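Local coordinates for aldose-aldose oxidoreductase (Caulobacter crescentus, PDB 5A04), which probably oxidises one aldose while reducing another, using a bound NADP cofactor held in a Rossmann-fold domain, at residues Y60-P72 with P88-V100. Sequence-based numbering, arbitrary orientation.
Sequences YSYETFDRIIDNP and PFTERAARAGKHV. With NDP (NADPH dihydro-nicotinamide-adenine-dinucleotide phosphate), chain G.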
ATOM      1  N   TYR A  60      29.765 -24.549 -23.019  1.00 18.76           N
ATOM      2  CA  TYR A  60      28.747 -25.091 -23.919  1.00 18.36           C
ATOM      3  C   TYR A  60      27.979 -23.978 -24.616  1.00 19.25           C
ATOM      4  O   TYR A  60      27.727 -22.933 -24.028  1.00 19.95           O
ATOM      5  CB  TYR A  60      27.762 -25.971 -23.148  1.00 18.35           C
ATOM      6  CG  TYR A  60      28.398 -27.143 -22.451  1.00 20.27           C
ATOM      7  CD1 TYR A  60      28.992 -26.989 -21.208  1.00 19.44           C
ATOM      8  CD2 TYR A  60      28.400 -28.409 -23.033  1.00 19.98           C
ATOM      9  CE1 TYR A  60      29.586 -28.054 -20.561  1.00 19.18           C
ATOM     10  CE2 TYR A  60      28.986 -29.490 -22.388  1.00 21.42           C
ATOM     11  CZ  TYR A  60      29.581 -29.302 -21.150  1.00 23.16           C
ATOM     12  OH  TYR A  60      30.162 -30.360 -20.487  1.00 21.48           O
ATOM     13  N   SER A  61      27.615 -24.205 -25.877  1.00 18.88           N
ATOM     14  CA  SER A  61      26.627 -23.365 -26.540  1.00 18.24           C
ATOM     15  C   SER A  61      25.236 -23.922 -26.229  1.00 19.82           C
ATOM     16  O   SER A  61      25.117 -24.985 -25.635  1.00 19.93           O
ATOM     17  CB  SER A  61      26.861 -23.330 -28.045  1.00 21.72           C
ATOM     18  OG  SER A  61      26.545 -24.597 -28.605  1.00 22.10           O
ATOM     19  N   TYR A  62      24.183 -23.224 -26.634  1.00 19.80           N
ATOM     20  CA  TYR A  62      22.851 -23.810 -26.484  1.00 19.07           C
ATOM     21  C   TYR A  62      22.695 -25.022 -27.413  1.00 22.15           C
ATOM     22  O   TYR A  62      21.894 -25.916 -27.144  1.00 24.78           O
ATOM     23  CB  TYR A  62      21.754 -22.780 -26.765  1.00 20.46           C
ATOM     24  CG  TYR A  62      21.750 -21.608 -25.806  1.00 17.84           C
ATOM     25  CD1 TYR A  62      22.102 -21.773 -24.477  1.00 17.59           C
ATOM     26  CD2 TYR A  62      21.416 -20.336 -26.246  1.00 20.75           C
ATOM     27  CE1 TYR A  62      22.108 -20.704 -23.603  1.00 17.02           C
ATOM     28  CE2 TYR A  62      21.419 -19.254 -25.378  1.00 21.22           C
ATOM     29  CZ  TYR A  62      21.774 -19.449 -24.061  1.00 19.38           C
ATOM     30  OH  TYR A  62      21.777 -18.377 -23.196  1.00 22.67           O
ATOM     31  N   GLU A  63      23.470 -25.064 -28.495  1.00 22.77           N
ATOM     32  CA  GLU A  63      23.417 -26.197 -29.417  0.51 25.53           C
ATOM     33  C   GLU A  63      24.084 -27.442 -28.836  1.00 22.68           C
ATOM     34  O   GLU A  63      23.673 -28.565 -29.127  1.00 26.03           O
ATOM     35  CB  GLU A  63      24.069 -25.828 -30.750  0.51 26.41           C
ATOM     36  CG  GLU A  63      23.369 -24.690 -31.475  0.51 30.95           C
ATOM     37  CD  GLU A  63      24.074 -24.296 -32.754  0.51 32.60           C
ATOM     38  OE1 GLU A  63      25.309 -24.469 -32.830  0.51 35.10           O
ATOM     39  OE2 GLU A  63      23.392 -23.812 -33.682  0.51 38.41           O
ATOM     40  N   THR A  64      25.114 -27.252 -28.009  1.00 20.28           N
ATOM     41  CA  THR A  64      25.830 -28.405 -27.465  1.00 20.92           C
ATOM     42  C   THR A  64      25.464 -28.703 -26.010  1.00 20.89           C
ATOM     43  O   THR A  64      26.010 -29.631 -25.426  1.00 19.11           O
ATOM     44  CB  THR A  64      27.382 -28.237 -27.550  1.00 26.14           C
ATOM     45  OG1 THR A  64      27.807 -27.137 -26.736  1.00 21.89           O
ATOM     46  CG2 THR A  64      27.837 -28.013 -28.992  1.00 24.39           C
ATOM     47  N   PHE A  65      24.541 -27.927 -25.440  1.00 20.46           N
ATOM     48  CA  PHE A  65      24.212 -28.027 -24.011  1.00 18.33           C
ATOM     49  C   PHE A  65      23.842 -29.443 -23.557  1.00 17.68           C
ATOM     50  O   PHE A  65      24.213 -29.856 -22.473  1.00 18.86           O
ATOM     51  CB  PHE A  65      23.071 -27.042 -23.670  1.00 17.01           C
ATOM     52  CG  PHE A  65      22.496 -27.213 -22.279  1.00 17.73           C
ATOM     53  CD1 PHE A  65      23.299 -27.117 -21.151  1.00 17.86           C
ATOM     54  CD2 PHE A  65      21.142 -27.451 -22.104  1.00 17.96           C
ATOM     55  CE1 PHE A  65      22.762 -27.266 -19.876  1.00 18.33           C
ATOM     56  CE2 PHE A  65      20.597 -27.608 -20.834  1.00 18.68           C
ATOM     57  CZ  PHE A  65      21.415 -27.525 -19.715  1.00 17.43           C
ATOM     58  N   ASP A  66      23.147 -30.217 -24.386  1.00 19.47           N
ATOM     59  CA  ASP A  66      22.694 -31.527 -23.918  1.00 18.09           C
ATOM     60  C   ASP A  66      23.860 -32.487 -23.645  1.00 17.82           C
ATOM     61  O   ASP A  66      23.715 -33.458 -22.896  1.00 19.11           O
ATOM     62  CB  ASP A  66      21.715 -32.138 -24.923  1.00 19.44           C
ATOM     63  CG  ASP A  66      20.564 -31.205 -25.235  1.00 20.88           C
ATOM     64  OD1 ASP A  66      19.770 -30.920 -24.314  1.00 18.51           O
ATOM     65  OD2 ASP A  66      20.463 -30.746 -26.388  1.00 23.68           O
ATOM     66  N   ARG A  67      25.025 -32.186 -24.209  1.00 19.80           N
ATOM     67  CA  ARG A  67      26.223 -32.992 -23.964  1.00 21.01           C
ATOM     68  C   ARG A  67      26.706 -32.909 -22.520  1.00 23.24           C
ATOM     69  O   ARG A  67      27.557 -33.691 -22.100  1.00 20.52           O
ATOM     70  CB  ARG A  67      27.361 -32.558 -24.891  1.00 22.29           C
ATOM     71  CG  ARG A  67      27.087 -32.771 -26.383  1.00 29.08           C
ATOM     72  CD  ARG A  67      28.249 -32.204 -27.182  1.00 37.92           C
ATOM     73  NE  ARG A  67      28.056 -32.269 -28.627  1.00 48.03           N
ATOM     74  CZ  ARG A  67      28.860 -31.672 -29.503  1.00 42.25           C
ATOM     75  NH1 ARG A  67      29.897 -30.966 -29.070  1.00 43.99           N
ATOM     76  NH2 ARG A  67      28.625 -31.774 -30.805  1.00 51.05           N
ATOM     77  N   ILE A  68      26.162 -31.959 -21.764  1.00 20.16           N
ATOM     78  CA  ILE A  68      26.559 -31.765 -20.375  1.00 18.65           C
ATOM     79  C   ILE A  68      26.204 -32.984 -19.511  1.00 19.87           C
ATOM     80  O   ILE A  68      26.719 -33.140 -18.406  1.00 19.98           O
ATOM     81  CB  ILE A  68      25.911 -30.478 -19.795  1.00 16.20           C
ATOM     82  CG1 ILE A  68      26.755 -29.890 -18.644  1.00 19.42           C
ATOM     83  CG2 ILE A  68      24.465 -30.734 -19.346  1.00 18.09           C
ATOM     84  CD1 ILE A  68      26.362 -28.444 -18.319  1.00 19.30           C
ATOM     85  N   ILE A  69      25.339 -33.856 -20.022  1.00 19.11           N
ATOM     86  CA  ILE A  69      25.029 -35.117 -19.350  1.00 18.40           C
ATOM     87  C   ILE A  69      26.300 -35.935 -19.064  1.00 19.73           C
ATOM     88  O   ILE A  69      26.358 -36.700 -18.101  1.00 22.03           O
ATOM     89  CB  ILE A  69      24.039 -35.954 -20.205  1.00 19.50           C
ATOM     90  CG1 ILE A  69      23.527 -37.177 -19.442  1.00 22.38           C
ATOM     91  CG2 ILE A  69      24.668 -36.359 -21.536  1.00 21.30           C
ATOM     92  CD1 ILE A  69      22.410 -37.904 -20.210  1.00 22.74           C
ATOM     93  N   ASP A  70      27.322 -35.734 -19.887  1.00 20.37           N
ATOM     94  CA  ASP A  70      28.556 -36.507 -19.786  1.00 26.00           C
ATOM     95  C   ASP A  70      29.625 -35.784 -18.985  1.00 26.43           C
ATOM     96  O   ASP A  70      30.778 -36.214 -18.953  1.00 28.19           O
ATOM     97  CB  ASP A  70      29.094 -36.821 -21.177  1.00 23.64           C
ATOM     98  CG  ASP A  70      28.224 -37.801 -21.927  1.00 24.67           C
ATOM     99  OD1 ASP A  70      27.592 -38.659 -21.278  1.00 28.73           O
ATOM    100  OD2 ASP A  70      28.178 -37.711 -23.165  1.00 35.85           O
ATOM    101  N   ASN A  71      29.244 -34.690 -18.335  1.00 21.62           N
ATOM    102  CA  ASN A  71      30.197 -33.918 -17.542  1.00 22.41           C
ATOM    103  C   ASN A  71      29.912 -34.114 -16.054  1.00 24.71           C
ATOM    104  O   ASN A  71      28.958 -33.548 -15.506  1.00 23.17           O
ATOM    105  CB  ASN A  71      30.126 -32.438 -17.936  1.00 24.08           C
ATOM    106  CG  ASN A  71      31.240 -31.603 -17.322  1.00 22.83           C
ATOM    107  OD1 ASN A  71      31.787 -31.947 -16.279  1.00 22.44           O
ATOM    108  ND2 ASN A  71      31.581 -30.502 -17.978  1.00 22.27           N
ATOM    109  N   PRO A  72      30.737 -34.929 -15.389  1.00 25.38           N
ATOM    110  CA  PRO A  72      30.492 -35.251 -13.982  1.00 26.68           C
ATOM    111  C   PRO A  72      30.832 -34.101 -13.030  1.00 24.05           C
ATOM    112  O   PRO A  72      30.476 -34.181 -11.858  1.00 25.73           O
ATOM    113  CB  PRO A  72      31.413 -36.447 -13.742  1.00 27.33           C
ATOM    114  CG  PRO A  72      32.551 -36.218 -14.683  1.00 28.40           C
ATOM    115  CD  PRO A  72      31.946 -35.593 -15.913  1.00 31.23           C
ATOM    116  N   PRO A  88      12.045 -24.747 -21.331  1.00 16.24           N
ATOM    117  CA  PRO A  88      12.810 -25.711 -22.132  1.00 16.82           C
ATOM    118  C   PRO A  88      14.221 -25.972 -21.600  1.00 14.72           C
ATOM    119  O   PRO A  88      14.675 -27.105 -21.661  1.00 16.87           O
ATOM    120  CB  PRO A  88      12.857 -25.068 -23.528  1.00 17.52           C
ATOM    121  CG  PRO A  88      12.496 -23.625 -23.321  1.00 15.96           C
ATOM    122  CD  PRO A  88      11.571 -23.615 -22.145  1.00 15.36           C
ATOM    123  N   PHE A  89      14.898 -24.974 -21.047  1.00 14.44           N
ATOM    124  CA  PHE A  89      16.234 -25.259 -20.537  1.00 14.63           C
ATOM    125  C   PHE A  89      16.195 -26.070 -19.244  1.00 16.13           C
ATOM    126  O   PHE A  89      17.082 -26.880 -18.997  1.00 16.97           O
ATOM    127  CB  PHE A  89      17.028 -23.961 -20.330  1.00 14.22           C
ATOM    128  CG  PHE A  89      17.568 -23.384 -21.603  1.00 16.47           C
ATOM    129  CD1 PHE A  89      18.526 -24.072 -22.336  1.00 16.51           C
ATOM    130  CD2 PHE A  89      17.121 -22.162 -22.067  1.00 16.26           C
ATOM    131  CE1 PHE A  89      19.043 -23.548 -23.512  1.00 16.28           C
ATOM    132  CE2 PHE A  89      17.626 -21.625 -23.257  1.00 19.34           C
ATOM    133  CZ  PHE A  89      18.595 -22.319 -23.972  1.00 17.78           C
ATOM    134  N   THR A  90      15.162 -25.876 -18.426  1.00 13.80           N
ATOM    135  CA  THR A  90      14.996 -26.690 -17.228  1.00 13.87           C
ATOM    136  C   THR A  90      14.769 -28.152 -17.609  1.00 13.94           C
ATOM    137  O   THR A  90      15.387 -29.045 -17.037  1.00 15.45           O
ATOM    138  CB  THR A  90      13.830 -26.172 -16.362  1.00 14.27           C
ATOM    139  OG1 THR A  90      14.214 -24.898 -15.807  1.00 15.06           O
ATOM    140  CG2 THR A  90      13.518 -27.128 -15.238  1.00 15.13           C
ATOM    141  N   GLU A  91      13.899 -28.388 -18.587  1.00 14.97           N
ATOM    142  CA  GLU A  91      13.624 -29.756 -19.026  1.00 17.15           C
ATOM    143  C   GLU A  91      14.870 -30.431 -19.601  1.00 17.32           C
ATOM    144  O   GLU A  91      15.154 -31.590 -19.293  1.00 16.40           O
ATOM    145  CB  GLU A  91      12.492 -29.756 -20.059  1.00 16.17           C
ATOM    146  CG  GLU A  91      11.158 -29.374 -19.452  1.00 17.21           C
ATOM    147  CD  GLU A  91      10.076 -29.106 -20.503  1.00 21.47           C
ATOM    148  OE1 GLU A  91      10.399 -28.744 -21.659  1.00 25.33           O
ATOM    149  OE2 GLU A  91       8.897 -29.223 -20.156  1.00 24.09           O
ATOM    150  N   ARG A  92      15.611 -29.699 -20.423  1.00 14.36           N
ATOM    151  CA  ARG A  92      16.842 -30.228 -21.002  1.00 16.47           C
ATOM    152  C   ARG A  92      17.890 -30.515 -19.924  1.00 16.60           C
ATOM    153  O   ARG A  92      18.575 -31.536 -19.976  1.00 17.86           O
ATOM    154  CB  ARG A  92      17.388 -29.255 -22.049  1.00 16.14           C
ATOM    155  CG  ARG A  92      16.559 -29.237 -23.337  1.00 16.91           C
ATOM    156  CD  ARG A  92      16.997 -28.118 -24.249  1.00 17.66           C
ATOM    157  NE  ARG A  92      18.314 -28.364 -24.834  1.00 16.56           N
ATOM    158  CZ  ARG A  92      18.997 -27.461 -25.535  1.00 16.80           C
ATOM    159  NH1 ARG A  92      18.505 -26.237 -25.707  1.00 16.26           N
ATOM    160  NH2 ARG A  92      20.186 -27.773 -26.053  1.00 17.78           N
ATOM    161  N   ALA A  93      17.998 -29.628 -18.943  1.00 16.46           N
ATOM    162  CA  ALA A  93      18.906 -29.867 -17.819  1.00 16.86           C
ATOM    163  C   ALA A  93      18.521 -31.141 -17.064  1.00 16.78           C
ATOM    164  O   ALA A  93      19.374 -31.970 -16.741  1.00 17.75           O
ATOM    165  CB  ALA A  93      18.907 -28.657 -16.870  1.00 17.10           C
ATOM    166  N   ALA A  94      17.228 -31.299 -16.788  1.00 16.94           N
ATOM    167  CA  ALA A  94      16.753 -32.494 -16.095  1.00 18.93           C
ATOM    168  C   ALA A  94      17.024 -33.773 -16.907  1.00 16.88           C
ATOM    169  O   ALA A  94      17.443 -34.789 -16.346  1.00 18.73           O
ATOM    170  CB  ALA A  94      15.257 -32.366 -15.772  1.00 17.05           C
ATOM    171  N   ARG A  95      16.782 -33.733 -18.216  1.00 17.58           N
ATOM    172  CA  ARG A  95      17.078 -34.896 -19.066  1.00 17.93           C
ATOM    173  C   ARG A  95      18.582 -35.177 -19.156  1.00 21.69           C
ATOM    174  O   ARG A  95      18.996 -36.309 -19.442  1.00 21.96           O
ATOM    175  CB  ARG A  95      16.487 -34.695 -20.463  1.00 19.14           C
ATOM    176  CG  ARG A  95      14.953 -34.661 -20.420  1.00 21.13           C
ATOM    177  CD  ARG A  95      14.300 -34.823 -21.796  1.00 20.43           C
ATOM    178  NE  ARG A  95      14.694 -33.792 -22.757  1.00 18.06           N
ATOM    179  CZ  ARG A  95      13.961 -32.729 -23.077  1.00 19.58           C
ATOM    180  NH1 ARG A  95      12.782 -32.530 -22.503  1.00 20.72           N
ATOM    181  NH2 ARG A  95      14.408 -31.868 -23.989  1.00 17.49           N
ATOM    182  N   ALA A  96      19.397 -34.152 -18.920  1.00 16.95           N
ATOM    183  CA  ALA A  96      20.851 -34.328 -18.825  1.00 18.73           C
ATOM    184  C   ALA A  96      21.298 -34.804 -17.435  1.00 19.68           C
ATOM    185  O   ALA A  96      22.499 -34.864 -17.149  1.00 20.11           O
ATOM    186  CB  ALA A  96      21.565 -33.033 -19.188  1.00 19.10           C
ATOM    187  N   GLY A  97      20.331 -35.123 -16.578  1.00 19.49           N
ATOM    188  CA  GLY A  97      20.605 -35.676 -15.264  1.00 19.21           C
ATOM    189  C   GLY A  97      21.085 -34.664 -14.237  1.00 20.10           C
ATOM    190  O   GLY A  97      21.742 -35.029 -13.249  1.00 19.43           O
ATOM    191  N   LYS A  98      20.757 -33.393 -14.462  1.00 16.51           N
ATOM    192  CA  LYS A  98      21.198 -32.331 -13.545  1.00 15.55           C
ATOM    193  C   LYS A  98      20.064 -31.797 -12.667  1.00 18.75           C
ATOM    194  O   LYS A  98      18.905 -31.717 -13.097  1.00 17.84           O
ATOM    195  CB  LYS A  98      21.816 -31.166 -14.323  1.00 17.02           C
ATOM    196  CG  LYS A  98      22.864 -31.574 -15.380  1.00 15.70           C
ATOM    197  CD  LYS A  98      23.974 -32.437 -14.781  1.00 16.80           C
ATOM    198  CE  LYS A  98      25.075 -32.667 -15.803  1.00 19.02           C
ATOM    199  NZ  LYS A  98      26.113 -33.615 -15.284  1.00 19.43           N
ATOM    200  N   HIS A  99      20.410 -31.437 -11.431  1.00 17.18           N
ATOM    201  CA  HIS A  99      19.521 -30.665 -10.576  1.00 16.47           C
ATOM    202  C   HIS A  99      19.407 -29.277 -11.172  1.00 14.71           C
ATOM    203  O   HIS A  99      20.267 -28.867 -11.936  1.00 15.55           O
ATOM    204  CB  HIS A  99      20.064 -30.597  -9.153  1.00 17.89           C
ATOM    205  CG  HIS A  99      20.304 -31.944  -8.542  1.00 17.83           C
ATOM    206  ND1 HIS A  99      19.313 -32.650  -7.897  1.00 20.00           N
ATOM    207  CD2 HIS A  99      21.422 -32.703  -8.465  1.00 18.52           C
ATOM    208  CE1 HIS A  99      19.812 -33.788  -7.441  1.00 22.33           C
ATOM    209  NE2 HIS A  99      21.091 -33.845  -7.774  1.00 20.42           N
ATOM    210  N   VAL A 100      18.350 -28.542 -10.832  1.00 16.10           N
ATOM    211  CA  VAL A 100      18.118 -27.257 -11.488  1.00 13.94           C
ATOM    212  C   VAL A 100      17.797 -26.151 -10.490  1.00 14.49           C
ATOM    213  O   VAL A 100      16.947 -26.323  -9.631  1.00 15.61           O
ATOM    214  CB  VAL A 100      16.955 -27.348 -12.496  1.00 14.69           C
ATOM    215  CG1 VAL A 100      16.652 -25.965 -13.086  1.00 17.30           C
ATOM    216  CG2 VAL A 100      17.302 -28.329 -13.601  1.00 15.30           C
TER
HETATM  217  PA  NDP G1340      19.631 -10.285 -19.488  1.00 21.44           P
HETATM  218  O1A NDP G1340      18.898  -9.867 -20.716  1.00 21.20           O
HETATM  219  O2A NDP G1340      20.577  -9.313 -18.842  1.00 21.43           O
HETATM  220  O5B NDP G1340      20.456 -11.682 -19.761  1.00 21.73           O
HETATM  221  C5B NDP G1340      19.601 -12.606 -20.372  1.00 20.16           C
HETATM  222  C4B NDP G1340      20.532 -13.645 -21.013  1.00 20.80           C
HETATM  223  O4B NDP G1340      19.801 -14.807 -21.409  1.00 18.77           O
HETATM  224  C3B NDP G1340      21.172 -13.054 -22.290  1.00 23.24           C
HETATM  225  O3B NDP G1340      22.330 -12.339 -21.995  1.00 22.31           O
HETATM  226  C2B NDP G1340      21.584 -14.339 -23.019  1.00 21.43           C
HETATM  227  O2B NDP G1340      22.684 -14.856 -22.542  1.00 19.59           O
HETATM  228  C1B NDP G1340      20.420 -15.323 -22.571  1.00 21.05           C
HETATM  229  N9A NDP G1340      19.420 -15.519 -23.623  1.00 22.62           N
HETATM  230  C8A NDP G1340      19.077 -16.721 -24.236  1.00 24.57           C
HETATM  231  N7A NDP G1340      18.136 -16.576 -25.189  1.00 21.93           N
HETATM  232  C5A NDP G1340      17.855 -15.207 -25.195  1.00 24.23           C
HETATM  233  C6A NDP G1340      16.962 -14.429 -25.957  1.00 28.72           C
HETATM  234  N6A NDP G1340      16.164 -15.023 -26.909  1.00 29.32           N
HETATM  235  N1A NDP G1340      16.860 -13.077 -25.779  1.00 25.66           N
HETATM  236  C2A NDP G1340      17.693 -12.554 -24.803  1.00 26.28           C
HETATM  237  N3A NDP G1340      18.577 -13.161 -24.004  1.00 23.75           N
HETATM  238  C4A NDP G1340      18.648 -14.520 -24.224  1.00 23.86           C
HETATM  239  O3  NDP G1340      18.363 -10.630 -18.473  1.00 21.64           O
HETATM  240  PN  NDP G1340      18.694 -10.655 -16.879  1.00 20.12           P
HETATM  241  O1N NDP G1340      19.892 -11.445 -16.541  1.00 19.57           O
HETATM  242  O2N NDP G1340      18.284  -9.381 -16.174  1.00 20.25           O
HETATM  243  O5D NDP G1340      17.359 -11.676 -16.364  1.00 19.23           O
HETATM  244  C5D NDP G1340      17.479 -13.003 -16.795  1.00 18.75           C
HETATM  245  C4D NDP G1340      16.610 -13.870 -15.841  1.00 17.80           C
HETATM  246  O4D NDP G1340      17.038 -13.613 -14.469  1.00 19.99           O
HETATM  247  C3D NDP G1340      15.092 -13.455 -15.897  1.00 19.77           C
HETATM  248  O3D NDP G1340      14.264 -14.615 -15.696  1.00 18.16           O
HETATM  249  C2D NDP G1340      14.936 -12.521 -14.705  1.00 19.90           C
HETATM  250  O2D NDP G1340      13.636 -12.575 -14.146  1.00 20.77           O
HETATM  251  C1D NDP G1340      15.942 -13.178 -13.697  1.00 17.32           C
HETATM  252  N1N NDP G1340      16.467 -12.169 -12.773  1.00 17.33           N
HETATM  253  C2N NDP G1340      16.407 -12.385 -11.405  1.00 20.25           C
HETATM  254  C3N NDP G1340      16.925 -11.446 -10.559  1.00 19.08           C
HETATM  255  C7N NDP G1340      16.860 -11.666  -9.115  1.00 20.95           C
HETATM  256  O7N NDP G1340      17.161 -10.777  -8.297  1.00 21.88           O
HETATM  257  N7N NDP G1340      16.457 -12.910  -8.639  1.00 18.07           N
HETATM  258  C4N NDP G1340      17.556 -10.188 -11.048  1.00 21.40           C
HETATM  259  C5N NDP G1340      17.533 -10.036 -12.510  1.00 19.66           C
HETATM  260  C6N NDP G1340      17.025 -10.982 -13.298  1.00 19.24           C
HETATM  261  P2B NDP G1340      23.814 -15.521 -23.661  1.00 21.07           P
HETATM  262  O1X NDP G1340      22.919 -16.472 -24.422  1.00 21.29           O
HETATM  263  O2X NDP G1340      24.217 -14.265 -24.372  1.00 20.67           O
HETATM  264  O3X NDP G1340      24.850 -16.155 -22.736  1.00 20.60           O
HETATM  265  O   HOH W   1      19.308 -32.719 -22.357  1.00 17.84           O
HETATM  266  O   HOH W   2      24.416 -35.960 -15.529  1.00 22.26           O
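Arg92 reaches from helix 86-95 to the 3-10 turns of 65-70 and takes hold of Asp66 side-on: NE bonds to OD1 at 3.0 Å and NH2 to OD2, a two-pronged salt bridge whose carboxylate and guanidinium planes stand 45° apart. Arg92 NH2 also gives a nearly straight bond to Tyr62 O (2.7 Å); arginine's several N-H groups suit it to serve both. A bend in its chain (chi3 70°) turns the guanidinium toward both acceptors, while Phe65 CD2 lies over one of its faces. With an alanine in place of Arg92, the Asp66 carboxylate is likely to lose its charged mate and Tyr62 O this donor. Phe65, its CG opposite the backbone N (chi1 171°), points into the interface, where its ring edge meets Arg92 CB and, through CZ, Ala93 CB at 4.0 Å. Phe89 CZ lies over one face of the Tyr62 ring, and Tyr62 lines the NADPH pocket. Lys98, its chain bent at chi2, brings NZ to Asn71 O (2.9 Å) and Val74 O, its ammonium N-H bonds shared among backbone carbonyls. In the Rossmann domain, the 60-72 connection thus packs against helix 86-95, with Phe65 and Phe89 resting on Leu12 of strand 7-12 and Ala93 and Lys98 on Val77 of strand 76-79.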